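Local coordinates for membrane-associated protein VP24 (Marburg virus - Musoke, Kenya, 1980, PDB 4OR8) that may act as a minor matrix protein with a role in assembly of the viral nucleocapsid and in virion budding, at residues W56-F61 / I166-V171; P97-I102 / V233-V238; R109-V114 / K172-K177; T198-I203 / V215-I220. All blocks are in the same frame, centred on the assembly; numbering follows the deposited sequence.

How the interactions relate
Starting from the N terminus, the hairpin at 56-61 waits 105 residues for its partner in helix 161-178, and interaction 1 closes that loop. Before it closes, 97-102 opens interaction 2, whose partner strand comes only at 233-238, so the two contacts cross. Helix 104-115 then opens interaction 3, which closes at 172-177; it crosses interaction 1, shares helix 161-178 with it, and lies wholly within the span of interaction 2. Interaction 4, the hairpin 198-203 with 215-220, follows interaction 3 and also falls within that span. Val234 and Val215 join interactions 2 and 4 in one sheet, while Ile110 packs on Val215 and Ile102, tying the sheet to the helices.

Interaction 1 of 4, residues W56-F61 / I166-V171; sequences WGNFVF and ILMAGV
Met168 reaches from helix 161-178 to the side of both Trp56 and Phe59 at the end of a beta hairpin. Its CG lies opposite the carbonyl carbon (chi1 -56°), and further bends at chi2 and chi3 bring the thioether alongside both aromatics. The sulfur passes beside Phe59, with SD 3.6 Å from Phe59 CE2, and the two side chains run past each other in opposite senses. SD also stands 4.9 Å from the centroid of the Trp56 six-membered ring. Both Met-aromatic contacts are oblique. The terminal methyl goes on to the indole, CE coming 4.1 Å from Trp56 CH2.

That same indole corner is shared: Val171 CG2 lies 4.2 Å and Leu167 CD2 4.3 Å from Trp56 CH2. The benzo end of Trp56 gets there because CG is turned away from the backbone N (chi1 174°), while NE1 makes a weak hydrogen bond to Thr40 O. Val171 divides its branches, sending CG2 to the indole and CG1 to Phe59, where it is 4.0 Å from CZ. Phe59 in turn is met by the ring of His246, edge-to-face.

Trp56 to Phe59 form a type II' turn, with Gly57 at its second position (phi 60°), and SD of Met168 approaches Gly57 CA at 4.1 Å. Backbone hydrogen bonds in both directions between Trp56 and Phe59 close it. The arrangement is that of a two-residue beta hairpin, part of a three-stranded antiparallel sheet, whose aromatic side chains pack against an alpha helix.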
loop_
_atom_site.group_PDB
_atom_site.type_symbol
_atom_site.label_atom_id
_atom_site.label_comp_id
_atom_site.label_asym_id
_atom_site.label_seq_id
_atom_site.Cartn_x
_atom_site.Cartn_y
_atom_site.Cartn_z
ATOM N N TRP B 56 14.518 -14.648 0.033
ATOM C CA TRP B 56 15.735 -14.417 0.792
ATOM C C TRP B 56 15.490 -14.836 2.229
ATOM O O TRP B 56 14.505 -14.427 2.838
ATOM C CB TRP B 56 16.149 -12.950 0.726
ATOM C CG TRP B 56 17.306 -12.640 1.607
ATOM C CD1 TRP B 56 18.627 -12.716 1.284
ATOM C CD2 TRP B 56 17.250 -12.219 2.973
ATOM N NE1 TRP B 56 19.398 -12.361 2.361
ATOM C CE2 TRP B 56 18.575 -12.053 3.413
ATOM C CE3 TRP B 56 16.205 -11.964 3.867
ATOM C CZ2 TRP B 56 18.886 -11.642 4.707
ATOM C CZ3 TRP B 56 16.514 -11.558 5.148
ATOM C CH2 TRP B 56 17.842 -11.399 5.556
ATOM N N GLY B 57 16.388 -15.652 2.770
ATOM C CA GLY B 57 16.155 -16.258 4.065
ATOM C C GLY B 57 14.891 -17.087 3.975
ATOM O O GLY B 57 14.698 -17.823 3.008
ATOM N N ASN B 58 14.019 -16.959 4.968
ATOM C CA ASN B 58 12.723 -17.622 4.918
ATOM C C ASN B 58 11.608 -16.654 4.532
ATOM O O ASN B 58 10.433 -16.916 4.782
ATOM C CB ASN B 58 12.407 -18.314 6.247
ATOM C CG ASN B 58 12.395 -17.353 7.414
ATOM O OD1 ASN B 58 12.769 -16.190 7.278
ATOM N ND2 ASN B 58 11.977 -17.839 8.577
ATOM N N PHE B 59 11.986 -15.531 3.928
ATOM C CA PHE B 59 11.011 -14.567 3.431
ATOM C C PHE B 59 10.686 -14.860 1.978
ATOM O O PHE B 59 11.580 -15.149 1.183
ATOM C CB PHE B 59 11.548 -13.138 3.516
ATOM C CG PHE B 59 11.700 -12.613 4.915
ATOM C CD1 PHE B 59 10.627 -12.040 5.576
ATOM C CD2 PHE B 59 12.926 -12.659 5.557
ATOM C CE1 PHE B 59 10.769 -11.542 6.858
ATOM C CE2 PHE B 59 13.074 -12.162 6.837
ATOM C CZ PHE B 59 11.994 -11.603 7.490
ATOM N N VAL B 60 9.406 -14.779 1.634
ATOM C CA VAL B 60 8.996 -14.791 0.239
ATOM C C VAL B 60 8.349 -13.450 -0.087
ATOM O O VAL B 60 7.237 -13.165 0.350
ATOM C CB VAL B 60 7.999 -15.926 -0.064
ATOM C CG1 VAL B 60 7.623 -15.914 -1.537
ATOM C CG2 VAL B 60 8.590 -17.271 0.322
ATOM N N PHE B 61 9.052 -12.622 -0.847
ATOM C CA PHE B 61 8.543 -11.302 -1.183
ATOM C C PHE B 61 7.722 -11.317 -2.469
ATOM O O PHE B 61 8.136 -11.893 -3.471
ATOM C CB PHE B 61 9.690 -10.296 -1.299
ATOM C CG PHE B 61 10.407 -10.043 -0.004
ATOM C CD1 PHE B 61 9.797 -9.324 1.010
ATOM C CD2 PHE B 61 11.694 -10.515 0.197
ATOM C CE1 PHE B 61 10.453 -9.085 2.202
ATOM C CE2 PHE B 61 12.357 -10.280 1.388
ATOM C CZ PHE B 61 11.735 -9.562 2.390
ATOM N N ILE B 166 17.204 -15.106 14.873
ATOM C CA ILE B 166 17.306 -13.718 15.302
ATOM C C ILE B 166 17.359 -12.776 14.104
ATOM O O ILE B 166 16.707 -11.729 14.091
ATOM C CB ILE B 166 18.545 -13.502 16.201
ATOM C CG1 ILE B 166 18.367 -14.240 17.528
ATOM C CG2 ILE B 166 18.785 -12.021 16.455
ATOM C CD1 ILE B 166 19.537 -14.091 18.471
ATOM N N LEU B 167 18.123 -13.168 13.091
ATOM C CA LEU B 167 18.269 -12.357 11.889
ATOM C C LEU B 167 16.933 -12.104 11.204
ATOM O O LEU B 167 16.643 -10.979 10.804
ATOM C CB LEU B 167 19.241 -13.010 10.912
ATOM C CG LEU B 167 19.451 -12.214 9.625
ATOM C CD1 LEU B 167 20.034 -10.846 9.949
ATOM C CD2 LEU B 167 20.331 -12.975 8.640
ATOM N N MET B 168 16.121 -13.148 11.079
ATOM C CA MET B 168 14.803 -13.018 10.471
ATOM C C MET B 168 13.881 -12.178 11.349
ATOM O O MET B 168 13.156 -11.317 10.856
ATOM C CB MET B 168 14.189 -14.394 10.216
ATOM C CG MET B 168 15.051 -15.316 9.369
ATOM S SD MET B 168 15.463 -14.639 7.745
ATOM C CE MET B 168 17.244 -14.810 7.776
ATOM N N ALA B 169 13.915 -12.428 12.655
ATOM C CA ALA B 169 13.093 -11.674 13.599
ATOM C C ALA B 169 13.435 -10.186 13.585
ATOM O O ALA B 169 12.558 -9.329 13.734
ATOM C CB ALA B 169 13.246 -12.239 15.001
ATOM N N GLY B 170 14.717 -9.886 13.405
ATOM C CA GLY B 170 15.183 -8.514 13.335
ATOM C C GLY B 170 14.677 -7.762 12.119
ATOM O O GLY B 170 14.297 -6.596 12.228
ATOM N N VAL B 171 14.674 -8.426 10.967
ATOM C CA VAL B 171 14.218 -7.816 9.722
ATOM C C VAL B 171 12.719 -7.537 9.769
ATOM O O VAL B 171 12.262 -6.480 9.325
ATOM C CB VAL B 171 14.558 -8.698 8.500
ATOM C CG1 VAL B 171 13.921 -8.141 7.241
ATOM C CG2 VAL B 171 16.063 -8.804 8.330
#

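Interaction 2 of 4, residues P97-I102 / V233-V238; sequences PKSTII and VVFGLV
Thr100 straddles Val234 with its backbone, and this straddling sets the register of a short parallel strand pair. Three hydrogen bonds carry it. Thr100 N gives to Val233 O at 3.0 Å. Thr100 O receives Phe235 N at 3.2 Å. One step on, Ile102 N gives to Phe235 O at 3.0 Å. The N and O of one residue thus bond to the residues before and after its bridge partner, as a parallel pairing requires.

Weaker CA-H...O contacts fill in between. The same three carbonyls take them from Ser99, Val234 and Ile101; for example, Ile101 CA lies 3.3 Å from Phe235 O.

Apolar contacts come next. On the face of Ile101 and Phe235, Ile101 CG1 comes 3.6 Å from Phe235 CZ, approaching the ring obliquely; Ile101 also touches Met68 and Leu71 of helix 68-73. Ile102 crosses Val234 at about a right angle, its CG2 4.0 Å from Val234 CB.

Two polar side chains border apolar neighbours. On the face of Thr100 and Val234, the Thr100 hydroxyl lies beside a methyl in a plain van der Waals approach, OG1 being 3.3 Å from Val234 CG1. Ser99 OG sits near the ring plane of Phe235 at its edge, 3.7 Å from CE1, but its hydrogen bonds go to Leu93 O, Asn96 O and Lys75 NZ.

Backbone bonding of Val234 to Val215 on the far side makes strand 228-239 the second strand of a mixed five-stranded sheet, in which 100-101 is a short parallel edge strand.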
loop_
_atom_site.group_PDB
_atom_site.type_symbol
_atom_site.label_atom_id
_atom_site.label_comp_id
_atom_site.label_asym_id
_atom_site.label_seq_id
_atom_site.Cartn_x
_atom_site.Cartn_y
_atom_site.Cartn_z
ATOM N N PRO B 97 16.663 15.621 -14.114
ATOM C CA PRO B 97 16.654 14.625 -15.192
ATOM C C PRO B 97 17.743 13.567 -15.034
ATOM O O PRO B 97 17.610 12.472 -15.581
ATOM C CB PRO B 97 16.915 15.467 -16.448
ATOM C CG PRO B 97 16.525 16.860 -16.070
ATOM C CD PRO B 97 16.888 16.984 -14.624
ATOM N N LYS B 98 18.798 13.890 -14.291
ATOM C CA LYS B 98 19.932 12.981 -14.136
ATOM C C LYS B 98 19.654 11.799 -13.207
ATOM O O LYS B 98 20.323 10.769 -13.292
ATOM C CB LYS B 98 21.175 13.739 -13.662
ATOM C CG LYS B 98 22.069 14.226 -14.791
ATOM C CD LYS B 98 23.391 14.753 -14.255
ATOM C CE LYS B 98 24.355 15.082 -15.385
ATOM N NZ LYS B 98 24.663 13.887 -16.222
ATOM N N SER B 99 18.676 11.946 -12.320
ATOM C CA SER B 99 18.317 10.859 -11.415
ATOM C C SER B 99 17.658 9.731 -12.197
ATOM O O SER B 99 16.911 9.976 -13.144
ATOM C CB SER B 99 17.380 11.352 -10.314
ATOM O OG SER B 99 16.088 11.620 -10.828
ATOM N N THR B 100 17.941 8.494 -11.803
ATOM C CA THR B 100 17.411 7.335 -12.511
ATOM C C THR B 100 16.534 6.452 -11.627
ATOM O O THR B 100 16.817 6.245 -10.449
ATOM C CB THR B 100 18.538 6.482 -13.134
ATOM O OG1 THR B 100 19.353 5.921 -12.099
ATOM C CG2 THR B 100 19.401 7.336 -14.054
ATOM N N ILE B 101 15.466 5.931 -12.216
ATOM C CA ILE B 101 14.523 5.089 -11.499
ATOM C C ILE B 101 14.945 3.631 -11.549
ATOM O O ILE B 101 15.290 3.113 -12.608
ATOM C CB ILE B 101 13.117 5.220 -12.097
ATOM C CG1 ILE B 101 12.677 6.684 -12.070
ATOM C CG2 ILE B 101 12.129 4.336 -11.350
ATOM C CD1 ILE B 101 11.385 6.941 -12.786
ATOM N N ILE B 102 14.919 2.968 -10.398
ATOM C CA ILE B 102 15.262 1.556 -10.335
ATOM C C ILE B 102 14.019 0.719 -10.087
ATOM O O ILE B 102 13.027 1.211 -9.551
ATOM C CB ILE B 102 16.309 1.273 -9.242
ATOM C CG1 ILE B 102 15.802 1.749 -7.880
ATOM C CG2 ILE B 102 17.630 1.948 -9.588
ATOM C CD1 ILE B 102 16.764 1.491 -6.744
ATOM N N VAL B 233 22.129 9.809 -8.283
ATOM C CA VAL B 233 20.895 9.653 -7.522
ATOM C C VAL B 233 19.968 8.626 -8.163
ATOM O O VAL B 233 19.572 8.769 -9.319
ATOM C CB VAL B 233 20.141 10.990 -7.381
ATOM C CG1 VAL B 233 18.770 10.762 -6.772
ATOM C CG2 VAL B 233 20.946 11.970 -6.539
ATOM N N VAL B 234 19.630 7.586 -7.410
ATOM C CA VAL B 234 18.661 6.601 -7.865
ATOM C C VAL B 234 17.527 6.525 -6.862
ATOM O O VAL B 234 17.697 6.879 -5.696
ATOM C CB VAL B 234 19.285 5.199 -8.029
ATOM C CG1 VAL B 234 20.383 5.224 -9.077
ATOM C CG2 VAL B 234 19.820 4.690 -6.700
ATOM N N PHE B 235 16.365 6.071 -7.317
ATOM C CA PHE B 235 15.228 5.898 -6.425
ATOM C C PHE B 235 14.205 4.928 -6.993
ATOM O O PHE B 235 14.065 4.794 -8.208
ATOM C CB PHE B 235 14.571 7.242 -6.098
ATOM C CG PHE B 235 13.844 7.866 -7.254
ATOM C CD1 PHE B 235 14.529 8.603 -8.205
ATOM C CD2 PHE B 235 12.470 7.730 -7.381
ATOM C CE1 PHE B 235 13.861 9.183 -9.266
ATOM C CE2 PHE B 235 11.794 8.308 -8.444
ATOM C CZ PHE B 235 12.492 9.036 -9.385
ATOM N N GLY B 236 13.498 4.248 -6.097
ATOM C CA GLY B 236 12.452 3.325 -6.486
ATOM C C GLY B 236 11.325 3.359 -5.477
ATOM O O GLY B 236 11.416 4.044 -4.460
ATOM N N LEU B 237 10.263 2.613 -5.752
ATOM C CA LEU B 237 9.100 2.604 -4.881
ATOM C C LEU B 237 8.732 1.183 -4.481
ATOM O O LEU B 237 8.396 0.359 -5.331
ATOM C CB LEU B 237 7.915 3.272 -5.578
ATOM C CG LEU B 237 6.597 3.336 -4.808
ATOM C CD1 LEU B 237 6.765 4.146 -3.536
ATOM C CD2 LEU B 237 5.496 3.922 -5.677
ATOM N N VAL B 238 8.807 0.895 -3.186
ATOM C CA VAL B 238 8.373 -0.399 -2.679
ATOM C C VAL B 238 6.941 -0.303 -2.168
ATOM O O VAL B 238 6.649 0.470 -1.256
ATOM C CB VAL B 238 9.294 -0.928 -1.564
ATOM C CG1 VAL B 238 8.755 -2.239 -1.022
ATOM C CG2 VAL B 238 10.711 -1.118 -2.084
#

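Interaction 3 of 4, residues R109-V114 / K172-K177; sequences RILLGV and KNFFNK
Leu111 points one methyl, CD2, at the rims of two neighbouring phenylalanines. It lies in the plane of the Phe174 ring, 4.0 Å from CE2, and near the plane of the Phe175 ring, 3.5 Å from CE1. Both rings therefore offer an edge to a single methyl, which sits in the corner they form. Successive helix positions and different first torsions separate the two rings: in Phe174 CG is placed opposite the backbone N (chi1 -180°), whereas in Phe175 it lies beside it (chi1 -74°).

Each ring has a second neighbour on the facing helix. Beyond Leu111, the tip of Phe174 slants across Val114, CZ standing 3.7 Å from CG1. Phe175 slants across Leu112, with CZ 3.6 Å from CD2; Leu112 is modelled in two conformers, so this last approach is less certain. No hydrogen bond spans the contact, and all five touching residues are buried.

The backbones stay well apart. The axes of the helical segments 109-114 and 172-177 approach to 10.7 Å and cross at 107°, so the large side chains alone bridge the gap. Leu111 and Ile110 also touch Val213 of strand 210-221, and Phe175 touches Phe61 of strand 59-64. The result is a steeply crossed helix pair in the hydrophobic core, with helix 104-115 packed between helix 161-178 and the mixed sheet.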
loop_
_atom_site.group_PDB
_atom_site.type_symbol
_atom_site.label_atom_id
_atom_site.label_comp_id
_atom_site.label_asym_id
_atom_site.label_seq_id
_atom_site.Cartn_x
_atom_site.Cartn_y
_atom_site.Cartn_z
ATOM N N ARG B 109 15.764 -4.598 -2.256
ATOM C CA ARG B 109 17.094 -5.104 -1.949
ATOM C C ARG B 109 17.857 -4.080 -1.124
ATOM O O ARG B 109 18.500 -4.420 -0.134
ATOM C CB ARG B 109 17.845 -5.412 -3.243
ATOM C CG ARG B 109 19.156 -6.154 -3.064
ATOM C CD ARG B 109 19.855 -6.314 -4.410
ATOM N NE ARG B 109 21.228 -6.794 -4.281
ATOM C CZ ARG B 109 21.617 -8.032 -4.560
ATOM N NH1 ARG B 109 20.739 -8.928 -4.992
ATOM N NH2 ARG B 109 22.889 -8.375 -4.410
ATOM N N ILE B 110 17.765 -2.822 -1.540
ATOM C CA ILE B 110 18.380 -1.712 -0.825
ATOM C C ILE B 110 17.803 -1.589 0.580
ATOM O O ILE B 110 18.532 -1.387 1.550
ATOM C CB ILE B 110 18.171 -0.387 -1.588
ATOM C CG1 ILE B 110 18.992 -0.388 -2.879
ATOM C CG2 ILE B 110 18.546 0.805 -0.726
ATOM C CD1 ILE B 110 18.839 0.871 -3.699
ATOM N N LEU B 111 16.487 -1.728 0.677
ATOM C CA LEU B 111 15.788 -1.612 1.948
ATOM C C LEU B 111 16.251 -2.713 2.902
ATOM O O LEU B 111 16.462 -2.473 4.091
ATOM C CB LEU B 111 14.277 -1.680 1.714
ATOM C CG LEU B 111 13.331 -1.150 2.793
ATOM C CD1 LEU B 111 11.997 -0.782 2.168
ATOM C CD2 LEU B 111 13.130 -2.181 3.888
ATOM N N LEU B 112 16.422 -3.917 2.369
ATOM C CA LEU B 112 16.898 -5.039 3.167
ATOM C C LEU B 112 18.317 -4.806 3.670
ATOM O O LEU B 112 18.652 -5.174 4.796
ATOM C CB LEU B 112 16.817 -6.345 2.375
ATOM C CG LEU B 112 15.456 -7.037 2.416
ATOM C CD1 LEU B 112 15.456 -8.284 1.556
ATOM C CD2 LEU B 112 15.101 -7.385 3.847
ATOM N N GLY B 113 19.147 -4.189 2.836
ATOM C CA GLY B 113 20.510 -3.873 3.221
ATOM C C GLY B 113 20.537 -2.962 4.434
ATOM O O GLY B 113 21.359 -3.125 5.334
ATOM N N VAL B 114 19.624 -1.999 4.453
ATOM C CA VAL B 114 19.482 -1.089 5.581
ATOM C C VAL B 114 19.033 -1.827 6.843
ATOM O O VAL B 114 19.566 -1.596 7.929
ATOM C CB VAL B 114 18.485 0.046 5.251
ATOM C CG1 VAL B 114 18.163 0.869 6.490
ATOM C CG2 VAL B 114 19.044 0.928 4.154
ATOM N N LYS B 172 11.959 -8.481 10.319
ATOM C CA LYS B 172 10.523 -8.290 10.509
ATOM C C LYS B 172 10.276 -7.105 11.435
ATOM O O LYS B 172 9.354 -6.315 11.223
ATOM C CB LYS B 172 9.873 -9.549 11.086
ATOM C CG LYS B 172 9.806 -10.720 10.120
ATOM C CD LYS B 172 9.275 -11.978 10.796
ATOM C CE LYS B 172 7.795 -11.864 11.129
ATOM N NZ LYS B 172 6.948 -11.797 9.907
ATOM N N ASN B 173 11.115 -6.989 12.458
ATOM C CA ASN B 173 11.020 -5.889 13.405
ATOM C C ASN B 173 11.278 -4.543 12.740
ATOM O O ASN B 173 10.604 -3.554 13.035
ATOM C CB ASN B 173 11.987 -6.109 14.569
ATOM C CG ASN B 173 12.010 -4.947 15.540
ATOM O OD1 ASN B 173 12.956 -4.161 15.560
ATOM N ND2 ASN B 173 10.967 -4.831 16.352
ATOM N N PHE B 174 12.248 -4.510 11.833
ATOM C CA PHE B 174 12.563 -3.286 11.108
ATOM C C PHE B 174 11.428 -2.896 10.172
ATOM O O PHE B 174 11.111 -1.718 10.029
ATOM C CB PHE B 174 13.859 -3.438 10.318
ATOM C CG PHE B 174 14.251 -2.207 9.553
ATOM C CD1 PHE B 174 14.946 -1.185 10.177
ATOM C CD2 PHE B 174 13.928 -2.070 8.212
ATOM C CE1 PHE B 174 15.312 -0.051 9.479
ATOM C CE2 PHE B 174 14.290 -0.940 7.509
ATOM C CZ PHE B 174 14.985 0.073 8.143
ATOM N N PHE B 175 10.829 -3.890 9.526
ATOM C CA PHE B 175 9.684 -3.653 8.662
ATOM C C PHE B 175 8.558 -3.056 9.480
ATOM O O PHE B 175 7.888 -2.122 9.046
ATOM C CB PHE B 175 9.209 -4.960 8.026
ATOM C CG PHE B 175 10.105 -5.467 6.938
ATOM C CD1 PHE B 175 11.005 -4.623 6.313
ATOM C CD2 PHE B 175 10.042 -6.788 6.538
ATOM C CE1 PHE B 175 11.828 -5.092 5.307
ATOM C CE2 PHE B 175 10.860 -7.261 5.533
ATOM C CZ PHE B 175 11.755 -6.411 4.917
ATOM N N ASN B 176 8.369 -3.601 10.675
ATOM C CA ASN B 176 7.313 -3.150 11.567
ATOM C C ASN B 176 7.489 -1.709 12.032
ATOM O O ASN B 176 6.513 -0.967 12.157
ATOM C CB ASN B 176 7.207 -4.079 12.776
ATOM C CG ASN B 176 6.164 -3.619 13.770
ATOM O OD1 ASN B 176 4.978 -3.910 13.618
ATOM N ND2 ASN B 176 6.598 -2.890 14.794
ATOM N N LYS B 177 8.728 -1.310 12.298
ATOM C CA LYS B 177 8.975 0.050 12.757
ATOM C C LYS B 177 8.888 1.048 11.602
ATOM O O LYS B 177 8.674 2.240 11.817
ATOM C CB LYS B 177 10.305 0.158 13.512
ATOM C CG LYS B 177 11.539 -0.072 12.672
ATOM C CD LYS B 177 12.694 -0.582 13.525
ATOM C CE LYS B 177 12.917 0.281 14.756
ATOM N NZ LYS B 177 14.061 -0.214 15.577
#

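Interaction 4 of 4, residues T198-I203 / V215-I220; sequences TGQQII and VRRIDI
Gln200 runs alongside Arg217, both side chains pointing the same way, and can be followed atom by atom. Its CB starts against the opposing strand, 3.7 Å from Arg217 CB and 3.6 Å from Arg216 O. CG is set between the backbone N and the carbonyl carbon (chi1 54°), and the extended chain beyond it carries CD to 4.1 Å from Val215 CG1. At the tip the amide divides its neighbours. OE1 lies in the guanidinium plane of Arg217, at its edge, yet 3.7 Å from NE, a separation too long to count as a hydrogen bond; amide and guanidinium planes are 49° apart. NE2 rests 3.6 Å from Val215 CG1, with Arg217 NH2 a little farther off. Leu142 of helix 127-142 also touches this side chain.

Gln201 and Arg216 form a similar side-by-side pair. Gln201 OE1 comes 3.4 Å from Arg216 CD, while the charged end of Arg216 is engaged by Glu214, whose OE2 makes a salt bridge to NE. NH2 of Arg216 approaches Arg21 of the second subunit, a meeting of like charges.

Ile202 and Val215 occupy the other face of the sheet, where Ile202 touches Val114 and Val215 touches Ile110 of helix 104-115. The backbones fix this pattern: Arg216 N gives to Gln201 O at 2.8 Å, and the return bond from Gln201 N to Arg216 O is weak. A hydrogen-bonded pair followed by the non-hydrogen-bonded pair Ile202-Val215 marks antiparallel pairing, and because strand 201-206 is followed directly by 210-221 the unit is a beta hairpin within the mixed sheet.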
loop_
_atom_site.group_PDB
_atom_site.type_symbol
_atom_site.label_atom_id
_atom_site.label_comp_id
_atom_site.label_asym_id
_atom_site.label_seq_id
_atom_site.Cartn_x
_atom_site.Cartn_y
_atom_site.Cartn_z
ATOM N N THR B 198 28.249 2.643 3.871
ATOM C CA THR B 198 29.296 2.392 2.875
ATOM C C THR B 198 29.437 3.489 1.818
ATOM O O THR B 198 29.604 3.201 0.633
ATOM C CB THR B 198 29.111 1.029 2.177
ATOM O OG1 THR B 198 27.929 1.057 1.367
ATOM C CG2 THR B 198 28.998 -0.085 3.206
ATOM N N GLY B 199 29.367 4.742 2.252
ATOM C CA GLY B 199 29.611 5.868 1.369
ATOM C C GLY B 199 28.453 6.241 0.459
ATOM O O GLY B 199 28.667 6.726 -0.653
ATOM N N GLN B 200 27.227 6.019 0.921
ATOM C CA GLN B 200 26.058 6.463 0.169
ATOM C C GLN B 200 24.843 6.749 1.048
ATOM O O GLN B 200 24.377 5.883 1.793
ATOM C CB GLN B 200 25.712 5.484 -0.959
ATOM C CG GLN B 200 25.528 4.036 -0.544
ATOM C CD GLN B 200 25.382 3.121 -1.747
ATOM O OE1 GLN B 200 26.280 3.034 -2.584
ATOM N NE2 GLN B 200 24.242 2.451 -1.849
ATOM N N GLN B 201 24.338 7.976 0.950
ATOM C CA GLN B 201 23.214 8.415 1.764
ATOM C C GLN B 201 21.908 7.773 1.305
ATOM O O GLN B 201 21.482 7.959 0.168
ATOM C CB GLN B 201 23.085 9.936 1.716
ATOM C CG GLN B 201 22.207 10.503 2.815
ATOM C CD GLN B 201 21.898 11.973 2.619
ATOM O OE1 GLN B 201 21.595 12.414 1.508
ATOM N NE2 GLN B 201 21.974 12.742 3.699
ATOM N N ILE B 202 21.273 7.026 2.200
ATOM C CA ILE B 202 20.023 6.348 1.880
ATOM C C ILE B 202 18.856 6.952 2.657
ATOM O O ILE B 202 18.934 7.125 3.871
ATOM C CB ILE B 202 20.115 4.843 2.180
ATOM C CG1 ILE B 202 21.302 4.229 1.436
ATOM C CG2 ILE B 202 18.820 4.139 1.805
ATOM C CD1 ILE B 202 21.495 2.756 1.709
ATOM N N ILE B 203 17.777 7.272 1.947
ATOM C CA ILE B 203 16.593 7.859 2.564
ATOM C C ILE B 203 15.312 7.113 2.195
ATOM O O ILE B 203 14.972 6.984 1.019
ATOM C CB ILE B 203 16.435 9.341 2.183
ATOM C CG1 ILE B 203 17.540 10.177 2.832
ATOM C CG2 ILE B 203 15.073 9.856 2.613
ATOM C CD1 ILE B 203 18.485 10.828 1.851
ATOM N N VAL B 215 18.515 6.706 -2.944
ATOM C CA VAL B 215 19.941 6.579 -2.653
ATOM C C VAL B 215 20.788 7.634 -3.365
ATOM O O VAL B 215 20.735 7.765 -4.589
ATOM C CB VAL B 215 20.476 5.185 -3.039
ATOM C CG1 VAL B 215 21.967 5.087 -2.741
ATOM C CG2 VAL B 215 19.712 4.100 -2.310
ATOM N N ARG B 216 21.568 8.385 -2.594
ATOM C CA ARG B 216 22.511 9.340 -3.167
ATOM C C ARG B 216 23.929 8.811 -3.007
ATOM O O ARG B 216 24.458 8.746 -1.899
ATOM C CB ARG B 216 22.372 10.707 -2.501
ATOM C CG ARG B 216 20.986 11.322 -2.635
ATOM C CD ARG B 216 20.880 12.613 -1.843
ATOM N NE ARG B 216 19.558 13.223 -1.952
ATOM C CZ ARG B 216 19.208 14.357 -1.351
ATOM N NH1 ARG B 216 20.083 15.009 -0.595
ATOM N NH2 ARG B 216 17.984 14.841 -1.504
ATOM N N ARG B 217 24.538 8.422 -4.123
ATOM C CA ARG B 217 25.852 7.795 -4.093
ATOM C C ARG B 217 26.859 8.527 -4.975
ATOM O O ARG B 217 26.554 9.566 -5.562
ATOM C CB ARG B 217 25.744 6.338 -4.543
ATOM C CG ARG B 217 25.271 6.173 -5.976
ATOM C CD ARG B 217 25.521 4.763 -6.480
ATOM N NE ARG B 217 24.668 3.775 -5.826
ATOM C CZ ARG B 217 23.666 3.140 -6.426
ATOM N NH1 ARG B 217 23.394 3.386 -7.703
ATOM N NH2 ARG B 217 22.941 2.253 -5.755
ATOM N N ILE B 218 28.064 7.978 -5.055
ATOM C CA ILE B 218 29.082 8.492 -5.959
ATOM C C ILE B 218 29.444 7.424 -6.974
ATOM O O ILE B 218 29.925 6.350 -6.616
ATOM C CB ILE B 218 30.349 8.931 -5.211
ATOM C CG1 ILE B 218 30.049 10.141 -4.328
ATOM C CG2 ILE B 218 31.457 9.261 -6.195
ATOM C CD1 ILE B 218 31.252 10.667 -3.587
ATOM N N ASP B 219 29.200 7.719 -8.244
ATOM C CA ASP B 219 29.489 6.776 -9.315
ATOM C C ASP B 219 30.919 6.914 -9.819
ATOM O O ASP B 219 31.432 8.021 -9.978
ATOM C CB ASP B 219 28.500 6.954 -10.468
ATOM C CG ASP B 219 27.253 6.110 -10.298
ATOM O OD1 ASP B 219 27.061 5.544 -9.200
ATOM O OD2 ASP B 219 26.465 6.012 -11.263
ATOM N N ILE B 220 31.553 5.775 -10.068
ATOM C CA ILE B 220 32.915 5.744 -10.576
ATOM C C ILE B 220 32.935 5.238 -12.013
ATOM O O ILE B 220 32.809 4.038 -12.259
ATOM C CB ILE B 220 33.807 4.841 -9.711
ATOM C CG1 ILE B 220 33.737 5.281 -8.246
ATOM C CG2 ILE B 220 35.240 4.856 -10.225
ATOM C CD1 ILE B 220 34.594 4.459 -7.310
#